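Local coordinates for 3-hexulose-6-phosphate isomerase (Methanocaldococcus jannaschii, PDB 1JEO), which catalyses the isomerization between D-arabino-hex-3-ulose 6-phosphate and beta-D-fructose 6-phosphate, a step toward ribose 5-phosphate, at residues A[16-19]-A[20-24]; A[30-33]-A[34-38]; A[78-81]-A[82-86]; A[104-107]-A[108-112]. One frame throughout, in Å; residues are numbered along the deposited sequence.

Contact 1: A[16-19]-A[20-24]; sequences ILKK and FYTND
The ring of Phe-20 meets Leu-17 at its edge, and the ring of Tyr-21 has the carbonyl oxygen of Lys-18 lying in its plane, also at the edge. Both aromatics belong to the short helix 19-22, a turn between the N-terminal helix 5-15 and helix 24-39. At the Phe-20 edge the neighbour in the ring plane is CA of Leu-17, while the isobutyl group of Leu-17 crosses at an oblique angle and brings CD2 to 3.9 Å from CE1 of Phe-20. With chi1 at -67°, CG of Phe-20 stands opposite its own carbonyl carbon, which turns the ring back toward Leu-17. The two side chains continue onto helix 144-164, where both meet Phe-153, and they share Leu-132. Cut back to alanine, Phe-20 would probably leave CD2 of Leu-17 without its aromatic neighbour and a gap against Phe-153. Lys-19 turns to Trp-26, with which it makes a cation-pi contact.

Backbone bonds close the turn. N of Phe-20 bonds to O of Leu-17 at 3.3 Å, and N of Asn-23 closes on O of Lys-19 at 3.0 Å. O of Lys-18 is gripped three times: by N of Tyr-21 at 3.0 Å, by N of Thr-22 in the carbonyl plane, and by the hydroxyl OG1 of Thr-22 at 3.2 Å, which comes from above that plane. Thr-22 can do this because chi1 of 61° sets OG1 between its backbone N and carbonyl carbon.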
loop_
_atom_site.group_PDB
_atom_site.type_symbol
_atom_site.label_atom_id
_atom_site.label_comp_id
_atom_site.label_asym_id
_atom_site.label_seq_id
_atom_site.Cartn_x
_atom_site.Cartn_y
_atom_site.Cartn_z
ATOM N N ILE A 16 -14.433 8.579 -1.245
ATOM C CA ILE A 16 -13.949 8.505 0.140
ATOM C C ILE A 16 -12.457 8.909 0.189
ATOM O O ILE A 16 -11.977 9.426 1.204
ATOM C CB ILE A 16 -14.203 7.060 0.726
ATOM C CG1 ILE A 16 -15.705 6.873 0.982
ATOM C CG2 ILE A 16 -13.379 6.770 1.992
ATOM C CD1 ILE A 16 -16.124 5.461 1.389
ATOM N N LEU A 17 -11.766 8.760 -0.943
ATOM C CA LEU A 17 -10.345 9.111 -1.056
ATOM C C LEU A 17 -10.070 10.623 -1.068
ATOM O O LEU A 17 -8.915 11.050 -0.934
ATOM C CB LEU A 17 -9.720 8.436 -2.283
ATOM C CG LEU A 17 -9.722 6.901 -2.284
ATOM C CD1 LEU A 17 -9.217 6.376 -3.610
ATOM C CD2 LEU A 17 -8.873 6.360 -1.144
ATOM N N LYS A 18 -11.142 11.417 -1.159
ATOM C CA LYS A 18 -11.070 12.884 -1.161
ATOM C C LYS A 18 -10.555 13.419 0.182
ATOM O O LYS A 18 -9.902 14.462 0.222
ATOM C CB LYS A 18 -12.447 13.488 -1.490
ATOM C CG LYS A 18 -12.432 14.969 -1.862
ATOM C CD LYS A 18 -13.819 15.494 -2.206
ATOM C CE LYS A 18 -13.776 16.992 -2.508
ATOM N NZ LYS A 18 -15.110 17.548 -2.883
ATOM N N LYS A 19 -10.781 12.648 1.253
ATOM C CA LYS A 19 -10.353 12.991 2.621
ATOM C C LYS A 19 -8.843 13.216 2.727
ATOM O O LYS A 19 -8.391 14.042 3.519
ATOM C CB LYS A 19 -10.718 11.876 3.607
ATOM C CG LYS A 19 -12.197 11.570 3.779
ATOM C CD LYS A 19 -12.432 10.474 4.837
ATOM C CE LYS A 19 -11.723 9.153 4.501
ATOM N NZ LYS A 19 -12.074 8.046 5.426
ATOM N N PHE A 20 -8.078 12.480 1.918
ATOM C CA PHE A 20 -6.615 12.570 1.901
ATOM C C PHE A 20 -6.057 13.882 1.344
ATOM O O PHE A 20 -4.856 14.153 1.459
ATOM C CB PHE A 20 -6.017 11.371 1.152
ATOM C CG PHE A 20 -6.216 10.059 1.857
ATOM C CD1 PHE A 20 -7.246 9.186 1.463
ATOM C CD2 PHE A 20 -5.385 9.691 2.935
ATOM C CE1 PHE A 20 -7.459 7.952 2.137
ATOM C CE2 PHE A 20 -5.576 8.464 3.622
ATOM C CZ PHE A 20 -6.622 7.590 3.218
ATOM N N TYR A 21 -6.946 14.694 0.772
ATOM C CA TYR A 21 -6.592 15.986 0.191
ATOM C C TYR A 21 -7.234 17.163 0.935
ATOM O O TYR A 21 -6.666 18.256 0.970
ATOM C CB TYR A 21 -7.034 16.045 -1.282
ATOM C CG TYR A 21 -6.399 15.015 -2.191
ATOM C CD1 TYR A 21 -7.058 13.800 -2.475
ATOM C CD2 TYR A 21 -5.144 15.252 -2.790
ATOM C CE1 TYR A 21 -6.477 12.832 -3.343
ATOM C CE2 TYR A 21 -4.550 14.295 -3.662
ATOM C CZ TYR A 21 -5.227 13.092 -3.929
ATOM O OH TYR A 21 -4.672 12.172 -4.783
ATOM N N THR A 22 -8.414 16.935 1.519
ATOM C CA THR A 22 -9.168 17.984 2.214
ATOM C C THR A 22 -9.127 18.023 3.744
ATOM O O THR A 22 -9.100 19.112 4.331
ATOM C CB THR A 22 -10.653 18.008 1.752
ATOM O OG1 THR A 22 -11.279 16.754 2.051
ATOM C CG2 THR A 22 -10.748 18.266 0.247
ATOM N N ASN A 23 -9.128 16.846 4.372
ATOM C CA ASN A 23 -9.099 16.721 5.832
ATOM C C ASN A 23 -7.671 16.552 6.349
ATOM O O ASN A 23 -6.936 15.681 5.878
ATOM C CB ASN A 23 -9.972 15.541 6.285
ATOM C CG ASN A 23 -11.460 15.777 6.042
ATOM O OD1 ASN A 23 -12.273 15.649 6.957
ATOM N ND2 ASN A 23 -11.820 16.111 4.807
ATOM N N ASP A 24 -7.305 17.379 7.333
ATOM C CA ASP A 24 -5.959 17.387 7.950
ATOM C C ASP A 24 -5.429 16.094 8.584
ATOM O O ASP A 24 -4.247 15.777 8.441
ATOM C CB ASP A 24 -5.854 18.525 8.979
ATOM C CG ASP A 24 -5.640 19.898 8.340
ATOM O OD1 ASP A 24 -5.460 19.997 7.103
ATOM O OD2 ASP A 24 -5.639 20.891 9.096
#

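Contact 2: A[30-33]-A[34-38]; sequences LDSL and IDRII
Ser-32 and Arg-36, one helical turn apart, are joined by a nearly straight hydrogen bond: NE of Arg-36 donates to OG of Ser-32 over 3.2 Å with an angle of 177° at the hydrogen. The hydroxyl lies in the guanidinium plane, at the NE edge. Ser-32 reaches forward because OG stands anti to its backbone N (chi1 -173°), and the Arg-36 chain, extended from CG to NE, runs past O of Ser-32, with CG 3.2 Å from that oxygen. Two apolar pairs line the buried side, and in each the two side chains run alongside one another in the same direction: CD1 of Leu-30 is 3.9 Å from CD1 of Ile-34, and CD1 of Leu-33 is 3.9 Å from CD1 of Ile-37.

Backbone bonds from i+4 to i fix this spacing, such as N of Arg-36 to O of Ser-32 at 3.0 Å. Farther out, NH1 of Arg-36 forms a salt bridge with Asp-127, so NE and NH1 each have a partner, and Asp-31 pairs with Arg-164. Leu-30 and Leu-33 pack on Val-157 of helix 144-164, Leu-33 also on Ile-87 and Ile-113, and Ile-37 on Phe-58 and Leu-85. This is an amphipathic alpha-helix laid against the parallel sheet of the alpha/beta SIS fold.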
loop_
_atom_site.group_PDB
_atom_site.type_symbol
_atom_site.label_atom_id
_atom_site.label_comp_id
_atom_site.label_asym_id
_atom_site.label_seq_id
_atom_site.Cartn_x
_atom_site.Cartn_y
_atom_site.Cartn_z
ATOM N N LEU A 30 -1.224 10.373 4.652
ATOM C CA LEU A 30 -0.677 10.332 3.292
ATOM C C LEU A 30 0.735 10.921 3.270
ATOM O O LEU A 30 1.632 10.351 2.643
ATOM C CB LEU A 30 -1.593 11.099 2.321
ATOM C CG LEU A 30 -1.175 11.344 0.859
ATOM C CD1 LEU A 30 -1.017 10.026 0.104
ATOM C CD2 LEU A 30 -2.197 12.228 0.171
ATOM N N ASP A 31 0.919 12.045 3.977
ATOM C CA ASP A 31 2.212 12.733 4.073
ATOM C C ASP A 31 3.244 11.869 4.787
ATOM O O ASP A 31 4.402 11.815 4.371
ATOM C CB ASP A 31 2.083 14.079 4.803
ATOM C CG ASP A 31 1.425 15.162 3.950
ATOM O OD1 ASP A 31 1.325 15.006 2.716
ATOM O OD2 ASP A 31 1.005 16.188 4.525
ATOM N N SER A 32 2.793 11.155 5.819
ATOM C CA SER A 32 3.647 10.263 6.603
ATOM C C SER A 32 4.075 9.050 5.774
ATOM O O SER A 32 5.239 8.665 5.816
ATOM C CB SER A 32 2.936 9.816 7.884
ATOM O OG SER A 32 3.807 9.088 8.729
ATOM N N LEU A 33 3.151 8.511 4.970
ATOM C CA LEU A 33 3.426 7.358 4.097
ATOM C C LEU A 33 4.514 7.711 3.075
ATOM O O LEU A 33 5.483 6.969 2.927
ATOM C CB LEU A 33 2.141 6.888 3.378
ATOM C CG LEU A 33 2.164 5.857 2.222
ATOM C CD1 LEU A 33 2.731 4.518 2.651
ATOM C CD2 LEU A 33 0.762 5.664 1.680
ATOM N N ILE A 34 4.374 8.884 2.454
ATOM C CA ILE A 34 5.310 9.397 1.450
ATOM C C ILE A 34 6.685 9.720 2.058
ATOM O O ILE A 34 7.713 9.391 1.462
ATOM C CB ILE A 34 4.696 10.637 0.717
ATOM C CG1 ILE A 34 3.478 10.188 -0.099
ATOM C CG2 ILE A 34 5.721 11.325 -0.198
ATOM C CD1 ILE A 34 2.624 11.314 -0.602
ATOM N N ASP A 35 6.686 10.301 3.258
ATOM C CA ASP A 35 7.917 10.664 3.971
ATOM C C ASP A 35 8.745 9.418 4.318
ATOM O O ASP A 35 9.961 9.400 4.106
ATOM C CB ASP A 35 7.578 11.461 5.240
ATOM C CG ASP A 35 8.780 12.191 5.821
ATOM O OD1 ASP A 35 9.519 12.847 5.055
ATOM O OD2 ASP A 35 8.980 12.110 7.051
ATOM N N ARG A 36 8.056 8.365 4.769
ATOM C CA ARG A 36 8.679 7.085 5.128
ATOM C C ARG A 36 9.233 6.346 3.910
ATOM O O ARG A 36 10.262 5.681 4.015
ATOM C CB ARG A 36 7.684 6.191 5.869
ATOM C CG ARG A 36 7.352 6.675 7.260
ATOM C CD ARG A 36 6.204 5.877 7.838
ATOM N NE ARG A 36 5.646 6.498 9.036
ATOM C CZ ARG A 36 5.862 6.076 10.279
ATOM N NH1 ARG A 36 6.631 5.022 10.516
ATOM N NH2 ARG A 36 5.304 6.719 11.292
ATOM N N ILE A 37 8.566 6.502 2.760
ATOM C CA ILE A 37 8.981 5.885 1.488
ATOM C C ILE A 37 10.280 6.533 0.967
ATOM O O ILE A 37 11.194 5.826 0.527
ATOM C CB ILE A 37 7.818 5.949 0.417
ATOM C CG1 ILE A 37 6.762 4.876 0.727
ATOM C CG2 ILE A 37 8.343 5.771 -1.025
ATOM C CD1 ILE A 37 5.495 4.956 -0.130
ATOM N N ILE A 38 10.370 7.861 1.085
ATOM C CA ILE A 38 11.545 8.629 0.646
ATOM C C ILE A 38 12.760 8.435 1.577
ATOM O O ILE A 38 13.907 8.376 1.110
ATOM C CB ILE A 38 11.170 10.148 0.466
ATOM C CG1 ILE A 38 10.180 10.292 -0.700
ATOM C CG2 ILE A 38 12.410 11.023 0.196
ATOM C CD1 ILE A 38 9.506 11.652 -0.800
#

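Contact 3: A[78-81]-A[82-86]; sequences PSYE and KDDLL
Two hydrogen bonds tie Glu-81 to Asp-84 around a type I beta turn. N of Asp-84 donates to O of Glu-81 at 3.1 Å, closing the turn, and N of Glu-81 donates in return to OD2 of Asp-84 at 2.8 Å, nearly straight at 166° but arriving from above the carboxylate plane. With its chi1 of -62°, Asp-84 places CG beside its own backbone N, which carries the carboxylate back over the turn. The phenol OH of Tyr-80 is hydrogen-bonded to OD1 of Asn-109.

Packing centres on the ring of Tyr-80. CB of Asp-84 sits over one face of its ring in a CH-pi contact, 4.2 Å from the centroid, while C of Leu-85 lies in plane at the edge. Leu-86 crosses the ring at about a right angle, its CB 3.7 Å from CE1 of Tyr-80. Phe-44 meets the ring edge-to-face. A leucine in place of Tyr-80 would probably leave Asn-109 without its hydroxyl partner and uncover CB of Asp-84.

Charge is the third element. OE1 of Glu-81 and OD2 of Asp-84 approach to 4.5 Å, and a water donates to OE1 of Glu-81 and to OD1 of Asp-84. Both acids form salt bridges with Lys-42, whose positive charge probably offsets their mutual repulsion and favours the ionised state of each at the entry to strand 85-89.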
loop_
_atom_site.group_PDB
_atom_site.type_symbol
_atom_site.label_atom_id
_atom_site.label_comp_id
_atom_site.label_asym_id
_atom_site.label_seq_id
_atom_site.Cartn_x
_atom_site.Cartn_y
_atom_site.Cartn_z
ATOM N N PRO A 78 15.546 -9.648 -0.576
ATOM C CA PRO A 78 16.530 -9.790 0.497
ATOM C C PRO A 78 16.002 -9.633 1.916
ATOM O O PRO A 78 14.794 -9.501 2.140
ATOM C CB PRO A 78 17.528 -8.686 0.173
ATOM C CG PRO A 78 16.671 -7.605 -0.300
ATOM C CD PRO A 78 15.668 -8.310 -1.186
ATOM N N SER A 79 16.947 -9.589 2.852
ATOM C CA SER A 79 16.676 -9.425 4.273
ATOM C C SER A 79 16.181 -8.029 4.610
ATOM O O SER A 79 16.583 -7.044 3.982
ATOM C CB SER A 79 17.946 -9.701 5.080
ATOM O OG SER A 79 19.023 -8.916 4.602
ATOM N N TYR A 80 15.284 -7.976 5.590
ATOM C CA TYR A 80 14.711 -6.734 6.095
ATOM C C TYR A 80 15.700 -6.205 7.135
ATOM O O TYR A 80 16.060 -6.922 8.075
ATOM C CB TYR A 80 13.353 -7.036 6.735
ATOM C CG TYR A 80 12.545 -5.832 7.170
ATOM C CD1 TYR A 80 11.831 -5.068 6.235
ATOM C CD2 TYR A 80 12.490 -5.453 8.524
ATOM C CE1 TYR A 80 11.074 -3.944 6.638
ATOM C CE2 TYR A 80 11.740 -4.331 8.941
ATOM C CZ TYR A 80 11.035 -3.584 7.993
ATOM O OH TYR A 80 10.293 -2.507 8.401
ATOM N N GLU A 81 16.177 -4.979 6.926
ATOM C CA GLU A 81 17.141 -4.348 7.830
ATOM C C GLU A 81 16.517 -3.185 8.611
ATOM O O GLU A 81 15.381 -2.791 8.335
ATOM C CB GLU A 81 18.389 -3.922 7.052
ATOM C CG GLU A 81 19.176 -5.113 6.495
ATOM C CD GLU A 81 20.366 -4.708 5.652
ATOM O OE1 GLU A 81 20.166 -4.112 4.570
ATOM O OE2 GLU A 81 21.508 -5.004 6.066
ATOM N N LYS A 82 17.253 -2.660 9.596
ATOM C CA LYS A 82 16.778 -1.575 10.473
ATOM C C LYS A 82 16.304 -0.261 9.838
ATOM O O LYS A 82 15.411 0.391 10.377
ATOM C CB LYS A 82 17.797 -1.294 11.592
ATOM C CG LYS A 82 19.181 -0.839 11.133
ATOM C CD LYS A 82 20.088 -0.546 12.324
ATOM C CE LYS A 82 21.429 0.037 11.889
ATOM N NZ LYS A 82 21.299 1.394 11.272
ATOM N N ASP A 83 16.864 0.092 8.683
ATOM C CA ASP A 83 16.501 1.328 7.988
ATOM C C ASP A 83 15.458 1.119 6.886
ATOM O O ASP A 83 15.210 2.021 6.077
ATOM C CB ASP A 83 17.757 1.999 7.410
ATOM C CG ASP A 83 18.721 2.474 8.488
ATOM O OD1 ASP A 83 19.919 2.136 8.400
ATOM O OD2 ASP A 83 18.281 3.185 9.419
ATOM N N ASP A 84 14.829 -0.057 6.886
ATOM C CA ASP A 84 13.819 -0.402 5.882
ATOM C C ASP A 84 12.375 -0.126 6.299
ATOM O O ASP A 84 12.091 0.180 7.461
ATOM C CB ASP A 84 13.971 -1.868 5.445
ATOM C CG ASP A 84 15.314 -2.160 4.789
ATOM O OD1 ASP A 84 15.990 -1.220 4.320
ATOM O OD2 ASP A 84 15.693 -3.345 4.727
ATOM N N LEU A 85 11.471 -0.250 5.330
ATOM C CA LEU A 85 10.044 -0.022 5.531
ATOM C C LEU A 85 9.212 -1.205 5.030
ATOM O O LEU A 85 9.494 -1.758 3.972
ATOM C CB LEU A 85 9.619 1.254 4.785
ATOM C CG LEU A 85 8.137 1.625 4.674
ATOM C CD1 LEU A 85 7.563 2.002 6.023
ATOM C CD2 LEU A 85 7.978 2.751 3.694
ATOM N N LEU A 86 8.210 -1.591 5.815
ATOM C CA LEU A 86 7.298 -2.670 5.444
ATOM C C LEU A 86 5.876 -2.120 5.347
ATOM O O LEU A 86 5.396 -1.439 6.259
ATOM C CB LEU A 86 7.342 -3.828 6.456
ATOM C CG LEU A 86 6.366 -4.996 6.239
ATOM C CD1 LEU A 86 6.715 -5.818 4.999
ATOM C CD2 LEU A 86 6.338 -5.883 7.462
HETATM O O HOH W 1 18.923 -1.415 4.717
#

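Contact 4: A[104-107]-A[108-112]; sequences KAKN and INNNI
The C-terminal end of helix 96-106 and the loop leading into strand 112-115 meet here, where O of Ala-105 accepts two backbone N-H groups. One comes from N of Asn-109 at 3.0 Å, nearly along the C=O axis and straight at the hydrogen (171°), the other from N of Ile-108 at 3.0 Å, which approaches from above the carbonyl plane. The side chain of Ile-108 folds back on the helix, its CG1 3.5 Å from O of Lys-104.

This is the helix-to-strand return of a right-handed beta-alpha-beta crossover in the parallel sheet, joining strand 85-89 to its neighbour 112-115. Ile-112, the first strand residue, points back at the helix: its CD1 lies 4.0 Å from CB of Ala-105 and 3.7 Å from the backbone N of Lys-106. ND2 of Asn-109 bonds to the carbonyl of Lys-82, fastening the loop to the turn before strand 85-89, while its OD1 is taken by Tyr-80.

Lys-106 and Asn-110 cross, and NZ of Lys-106 donates to OD1 of Asn-110 at 2.9 Å from above the plane of the amide carbonyl. The lysine chain starts with CG opposite the backbone N (chi1 -169°) and bends at chi2 (62°), which swings the ammonium round to the loop. Two waters brace the pair: one accepts from NZ of Lys-106 and donates to the backbone O of Asn-110, and the other donates to O of Lys-106 and, at 2.8 Å, to OD1 of Asn-110.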
loop_
_atom_site.group_PDB
_atom_site.type_symbol
_atom_site.label_atom_id
_atom_site.label_comp_id
_atom_site.label_asym_id
_atom_site.label_seq_id
_atom_site.Cartn_x
_atom_site.Cartn_y
_atom_site.Cartn_z
ATOM N N LYS A 104 7.848 -10.681 12.583
ATOM C CA LYS A 104 9.269 -10.774 12.254
ATOM C C LYS A 104 9.920 -9.424 11.952
ATOM O O LYS A 104 11.072 -9.194 12.319
ATOM C CB LYS A 104 9.497 -11.774 11.120
ATOM C CG LYS A 104 9.447 -13.219 11.607
ATOM C CD LYS A 104 9.837 -14.187 10.519
ATOM C CE LYS A 104 10.153 -15.560 11.066
ATOM N NZ LYS A 104 11.430 -15.609 11.835
ATOM N N ALA A 105 9.145 -8.517 11.358
ATOM C CA ALA A 105 9.618 -7.175 11.037
ATOM C C ALA A 105 9.680 -6.310 12.292
ATOM O O ALA A 105 10.585 -5.491 12.435
ATOM C CB ALA A 105 8.717 -6.535 10.015
ATOM N N LYS A 106 8.747 -6.555 13.216
ATOM C CA LYS A 106 8.639 -5.837 14.489
ATOM C C LYS A 106 9.877 -6.027 15.380
ATOM O O LYS A 106 10.221 -5.139 16.160
ATOM C CB LYS A 106 7.343 -6.257 15.214
ATOM C CG LYS A 106 6.933 -5.430 16.443
ATOM C CD LYS A 106 6.645 -3.964 16.129
ATOM C CE LYS A 106 6.348 -3.202 17.412
ATOM N NZ LYS A 106 6.185 -1.745 17.177
ATOM N N ASN A 107 10.571 -7.152 15.194
ATOM C CA ASN A 107 11.790 -7.472 15.940
ATOM C C ASN A 107 13.015 -6.724 15.406
ATOM O O ASN A 107 14.040 -6.641 16.088
ATOM C CB ASN A 107 12.060 -8.982 15.917
ATOM C CG ASN A 107 11.128 -9.760 16.827
ATOM O OD1 ASN A 107 10.405 -10.649 16.377
ATOM N ND2 ASN A 107 11.151 -9.439 18.116
ATOM N N ILE A 108 12.897 -6.184 14.188
ATOM C CA ILE A 108 13.979 -5.435 13.539
ATOM C C ILE A 108 13.781 -3.920 13.735
ATOM O O ILE A 108 14.727 -3.226 14.111
ATOM C CB ILE A 108 14.097 -5.763 12.013
ATOM C CG1 ILE A 108 13.986 -7.275 11.732
ATOM C CG2 ILE A 108 15.400 -5.214 11.456
ATOM C CD1 ILE A 108 15.107 -8.156 12.274
ATOM N N ASN A 109 12.585 -3.408 13.412
ATOM C CA ASN A 109 12.257 -1.981 13.596
ATOM C C ASN A 109 10.755 -1.738 13.814
ATOM O O ASN A 109 9.967 -2.688 13.828
ATOM C CB ASN A 109 12.823 -1.085 12.459
ATOM C CG ASN A 109 12.204 -1.359 11.083
ATOM O OD1 ASN A 109 11.032 -1.710 10.955
ATOM N ND2 ASN A 109 12.992 -1.137 10.043
ATOM N N ASN A 110 10.374 -0.467 13.940
ATOM C CA ASN A 110 8.980 -0.064 14.143
ATOM C C ASN A 110 8.337 0.489 12.873
ATOM O O ASN A 110 7.157 0.818 12.874
ATOM C CB ASN A 110 8.885 1.008 15.239
ATOM C CG ASN A 110 9.106 0.455 16.633
ATOM O OD1 ASN A 110 8.839 -0.714 16.908
ATOM N ND2 ASN A 110 9.575 1.310 17.530
ATOM N N ASN A 111 9.112 0.550 11.790
ATOM C CA ASN A 111 8.677 1.091 10.497
ATOM C C ASN A 111 7.719 0.177 9.701
ATOM O O ASN A 111 8.057 -0.328 8.622
ATOM C CB ASN A 111 9.928 1.445 9.679
ATOM C CG ASN A 111 9.762 2.700 8.845
ATOM O OD1 ASN A 111 10.584 2.976 7.972
ATOM N ND2 ASN A 111 8.702 3.463 9.097
ATOM N N ILE A 112 6.524 -0.029 10.260
ATOM C CA ILE A 112 5.494 -0.882 9.666
ATOM C C ILE A 112 4.200 -0.092 9.428
ATOM O O ILE A 112 3.674 0.545 10.343
ATOM C CB ILE A 112 5.187 -2.133 10.571
ATOM C CG1 ILE A 112 6.462 -2.951 10.828
ATOM C CG2 ILE A 112 4.132 -3.037 9.911
ATOM C CD1 ILE A 112 6.327 -4.013 11.900
HETATM O O HOH W 2 5.515 -0.923 14.717
HETATM O O HOH W 3 10.914 -2.615 17.019
#

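Overall arrangement
Contacts 3 and 4 lie closest together, their centres about 8 Å apart, and the side chain of Asn-109 in contact 4 joins them by its bonds to the 78-86 turn. Contact 2 packs on contact 3, Ile-37 CG1 against Leu-85 CD2 at 3.8 Å, and touches contact 1 where Leu-30 CD2 lies 3.5 Å from O of Phe-20. Contacts 1 and 3 fall on opposite sides of the chain's centre, their centres about 30 Å apart. Leu-17 of contact 1 is about 12 Å, side chain to side chain, from Glu-147, the inferred proton acceptor; the side chains of Leu-86 and Ile-112 are each about 11 Å from that of Ser-90, a probable substrate-binding residue.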